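Local coordinates for transcriptional regulator (PDB 5CYV), which binds p-coumaroyl-CoA as a MarR-family transcriptional regulator of p-hydroxycinnamate metabolism and probably acts by binding DNA, at residues R36-S41 / A60-D65. Numbering follows the deposited sequence.
With WCA (p-coumaroyl-CoA), chain J.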
loop_
_atom_site.group_PDB
_atom_site.type_symbol
_atom_site.label_atom_id
_atom_site.label_comp_id
_atom_site.label_asym_id
_atom_site.label_seq_id
_atom_site.Cartn_x
_atom_site.Cartn_y
_atom_site.Cartn_z
ATOM N N ARG B 36 15.304 3.807 -0.529
ATOM C CA ARG B 36 13.903 3.882 -0.897
ATOM C C ARG B 36 13.165 2.756 -0.150
ATOM O O ARG B 36 13.772 2.035 0.549
ATOM C CB ARG B 36 13.657 3.858 -2.393
ATOM C CG ARG B 36 13.904 5.193 -3.053
ATOM C CD ARG B 36 13.911 5.120 -4.554
ATOM N NE ARG B 36 12.725 4.548 -5.123
ATOM C CZ ARG B 36 11.573 5.152 -5.220
ATOM N NH1 ARG B 36 11.422 6.373 -4.796
ATOM N NH2 ARG B 36 10.576 4.523 -5.785
ATOM N N VAL B 37 11.863 2.661 -0.316
ATOM C CA VAL B 37 11.156 1.750 0.577
ATOM C C VAL B 37 11.699 0.293 0.480
ATOM O O VAL B 37 11.898 -0.333 1.528
ATOM C CB VAL B 37 9.626 1.712 0.353
ATOM C CG1 VAL B 37 8.889 3.058 0.680
ATOM C CG2 VAL B 37 9.283 1.214 -0.977
ATOM N N ARG B 38 11.987 -0.202 -0.728
ATOM C CA ARG B 38 12.458 -1.614 -0.776
ATOM C C ARG B 38 13.891 -1.815 -0.269
ATOM O O ARG B 38 14.119 -2.772 0.485
ATOM C CB ARG B 38 12.356 -2.173 -2.204
ATOM C CG ARG B 38 10.905 -2.332 -2.681
ATOM C CD ARG B 38 10.900 -3.110 -3.984
ATOM N NE ARG B 38 9.506 -3.271 -4.478
ATOM C CZ ARG B 38 9.150 -4.078 -5.453
ATOM N NH1 ARG B 38 7.862 -4.111 -5.860
ATOM N NH2 ARG B 38 10.063 -4.896 -6.069
ATOM N N SER B 39 14.817 -0.948 -0.632
ATOM C CA SER B 39 16.190 -1.119 -0.119
ATOM C C SER B 39 16.234 -0.900 1.374
ATOM O O SER B 39 16.976 -1.606 2.089
ATOM C CB SER B 39 17.167 -0.203 -0.837
ATOM O OG SER B 39 16.767 1.173 -0.824
ATOM N N TYR B 40 15.461 0.072 1.888
ATOM C CA TYR B 40 15.333 0.189 3.321
ATOM C C TYR B 40 14.806 -1.051 3.987
ATOM O O TYR B 40 15.353 -1.485 5.024
ATOM C CB TYR B 40 14.415 1.412 3.640
ATOM C CG TYR B 40 13.985 1.532 5.063
ATOM C CD1 TYR B 40 14.839 2.001 6.033
ATOM C CD2 TYR B 40 12.657 1.171 5.436
ATOM C CE1 TYR B 40 14.440 2.109 7.364
ATOM C CE2 TYR B 40 12.241 1.312 6.749
ATOM C CZ TYR B 40 13.138 1.793 7.711
ATOM O OH TYR B 40 12.761 1.854 9.024
ATOM N N SER B 41 13.766 -1.652 3.422
ATOM C CA SER B 41 13.204 -2.856 4.040
ATOM C C SER B 41 14.249 -3.980 4.114
ATOM O O SER B 41 14.328 -4.659 5.137
ATOM C CB SER B 41 12.002 -3.366 3.236
ATOM O OG SER B 41 10.958 -2.367 3.205
ATOM N N ALA B 60 9.827 -13.273 1.425
ATOM C CA ALA B 60 8.550 -13.693 1.997
ATOM C C ALA B 60 8.006 -12.549 2.854
ATOM O O ALA B 60 6.795 -12.247 2.804
ATOM C CB ALA B 60 8.734 -14.952 2.833
ATOM N N THR B 61 8.891 -11.887 3.602
ATOM C CA THR B 61 8.395 -10.774 4.438
ATOM C C THR B 61 7.882 -9.624 3.587
ATOM O O THR B 61 6.854 -9.026 3.896
ATOM C CB THR B 61 9.486 -10.269 5.398
ATOM O OG1 THR B 61 9.854 -11.324 6.290
ATOM C CG2 THR B 61 8.995 -9.081 6.231
ATOM N N MET B 62 8.551 -9.367 2.468
ATOM C CA MET B 62 8.178 -8.264 1.578
ATOM C C MET B 62 7.097 -8.653 0.589
ATOM O O MET B 62 6.641 -7.789 -0.161
ATOM C CB MET B 62 9.430 -7.754 0.836
ATOM C CG MET B 62 10.397 -7.128 1.824
ATOM S SD MET B 62 11.931 -6.575 1.064
ATOM C CE MET B 62 11.342 -5.178 -0.015
ATOM N N GLY B 63 6.673 -9.916 0.542
ATOM C CA GLY B 63 5.697 -10.392 -0.448
ATOM C C GLY B 63 6.216 -10.392 -1.867
ATOM O O GLY B 63 5.412 -10.293 -2.792
ATOM N N LEU B 64 7.526 -10.599 -2.049
ATOM C CA LEU B 64 8.150 -10.532 -3.391
ATOM C C LEU B 64 8.738 -11.867 -3.737
ATOM O O LEU B 64 9.010 -12.672 -2.855
ATOM C CB LEU B 64 9.241 -9.464 -3.459
ATOM C CG LEU B 64 8.712 -8.049 -3.230
ATOM C CD1 LEU B 64 9.825 -7.144 -3.043
ATOM C CD2 LEU B 64 7.828 -7.604 -4.448
ATOM N N ASP B 65 8.910 -12.146 -5.024
ATOM C CA ASP B 65 9.771 -13.255 -5.406
ATOM C C ASP B 65 11.209 -13.004 -5.023
ATOM O O ASP B 65 11.702 -11.874 -5.050
ATOM C CB ASP B 65 9.733 -13.488 -6.908
ATOM C CG ASP B 65 8.425 -14.030 -7.370
ATOM O OD1 ASP B 65 7.725 -14.665 -6.549
ATOM O OD2 ASP B 65 8.106 -13.816 -8.558
HETATM C C4 WCA J . -2.674 -9.029 -15.735
HETATM C C5 WCA J . -2.831 -7.934 -16.579
HETATM C C6 WCA J . -3.351 -8.171 -17.905
HETATM C C8 WCA J . -2.021 -7.180 -14.670
HETATM N N1 WCA J . -3.661 -9.439 -18.261
HETATM N N3 WCA J . -3.012 -10.275 -16.183
HETATM C CAV WCA J . 8.378 -0.408 4.220
HETATM C CAT WCA J . 8.797 0.248 5.337
HETATM C CBS WCA J . 7.899 1.160 5.912
HETATM O OAJ WCA J . 8.303 1.863 7.078
HETATM C CAU WCA J . 6.658 1.370 5.411
HETATM C CAW WCA J . 6.210 0.692 4.272
HETATM C CBT WCA J . 7.086 -0.207 3.714
HETATM C CAR WCA J . 6.556 -0.923 2.537
HETATM C CAQ WCA J . 7.308 -2.053 2.006
HETATM C CBP WCA J . 6.532 -2.812 0.952
HETATM O OAD WCA J . 5.379 -2.776 0.690
HETATM S SBO WCA J . 7.605 -3.882 0.094
HETATM C CBA WCA J . 6.384 -4.729 -0.961
HETATM C CAY WCA J . 6.418 -4.124 -2.426
HETATM N NBH WCA J . 5.602 -2.964 -2.528
HETATM C CBQ WCA J . 6.218 -1.735 -3.045
HETATM O OAE WCA J . 7.370 -1.681 -3.492
HETATM C CBB WCA J . 5.346 -0.522 -3.126
HETATM C CAZ WCA J . 4.909 -0.210 -4.587
HETATM N NBI WCA J . 3.978 -1.189 -5.184
HETATM C CBR WCA J . 4.363 -2.267 -5.970
HETATM O OAF WCA J . 5.574 -2.482 -6.091
HETATM C CBX WCA J . 3.321 -3.137 -6.657
HETATM O OAK WCA J . 2.070 -2.393 -6.673
HETATM C CCD WCA J . 3.137 -4.484 -5.944
HETATM C CAA WCA J . 2.420 -4.218 -4.588
HETATM C CAB WCA J . 4.467 -5.247 -5.763
HETATM C CBD WCA J . 2.167 -5.362 -6.803
HETATM O OBK WCA J . 2.838 -5.371 -8.091
HETATM P PCG WCA J . 2.394 -6.450 -9.203
HETATM O OAP WCA J . 2.425 -7.795 -8.552
HETATM O OAI WCA J . 3.323 -6.168 -10.411
HETATM O OBN WCA J . 0.886 -6.180 -9.489
HETATM P PCF WCA J . 0.082 -5.385 -10.566
HETATM O OAO WCA J . 1.163 -4.855 -11.512
HETATM O OAH WCA J . -0.991 -4.510 -9.934
HETATM O "O5'" WCA J . -0.733 -6.542 -11.352
HETATM C "C5'" WCA J . -1.643 -7.394 -10.660
HETATM C "C4'" WCA J . -1.751 -8.834 -11.069
HETATM O "O4'" WCA J . -2.649 -8.898 -12.428
HETATM C "C3'" WCA J . -0.572 -9.420 -11.390
HETATM O "O3'" WCA J . -0.683 -10.889 -11.308
HETATM P PCE WCA J . 0.100 -11.712 -10.217
HETATM O OAM WCA J . -0.214 -11.147 -8.870
HETATM O OAN WCA J . 1.578 -11.630 -10.473
HETATM O OAG WCA J . -0.348 -13.147 -10.289
HETATM C "C2'" WCA J . -0.383 -9.068 -12.882
HETATM O "O2'" WCA J . 0.544 -9.840 -13.506
HETATM C "C1'" WCA J . -1.854 -9.280 -13.398
HETATM N N9 WCA J . -2.161 -8.502 -14.563
HETATM N N7 WCA J . -2.416 -6.805 -15.889
HETATM C C2 WCA J . -3.498 -10.449 -17.431
HETATM N N6 WCA J . -3.530 -7.071 -18.801
#
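The R38 guanidinium serves two partners at once, a methyl of L64 over one face and the pantetheine arm of p-coumaroyl-CoA along its edge. L64 CD2 sits 3.5 Å above the guanidinium plane, displaced toward the rim. At the edge, R38 NE makes a nearly straight hydrogen bond to WCA OAE (2.8 Å, 171°), and R38 NH1 reaches the next amide oxygen, WCA OAF, at 2.8 Å through a more bent one. The arginine chain runs extended from CG to NE, which carries the head out to both carbonyls, and NH2 is hydrogen-bonded to Q68 OE1. With an alanine in place of R38, the two pantetheine carbonyls would probably lose this donor, and L64 the flat group it covers. In this MarR-type winged helix-turn-helix protein, the contact joins the start of helix 37-47 to the C-terminal end of helix 55-62, where G63 closes a Schellman motif. M62 reaches across from the second helix: its chain bends at chi3 (67°), bringing CE to 3.7 Å from R38 O and 3.8 Å from S41 CB. Its backbone O meets the ligand too, 3.2 Å from WCA CBA beside the thioester sulfur. S41 OG donates to V37 O (2.8 Å), which also accepts the helical bond from S41 N; the same hydroxyl oxygen lies 3.4 Å from WCA CAV on the coumaroyl ring, and the coumaroyl atom CAT lies at the edge of the Y40 ring.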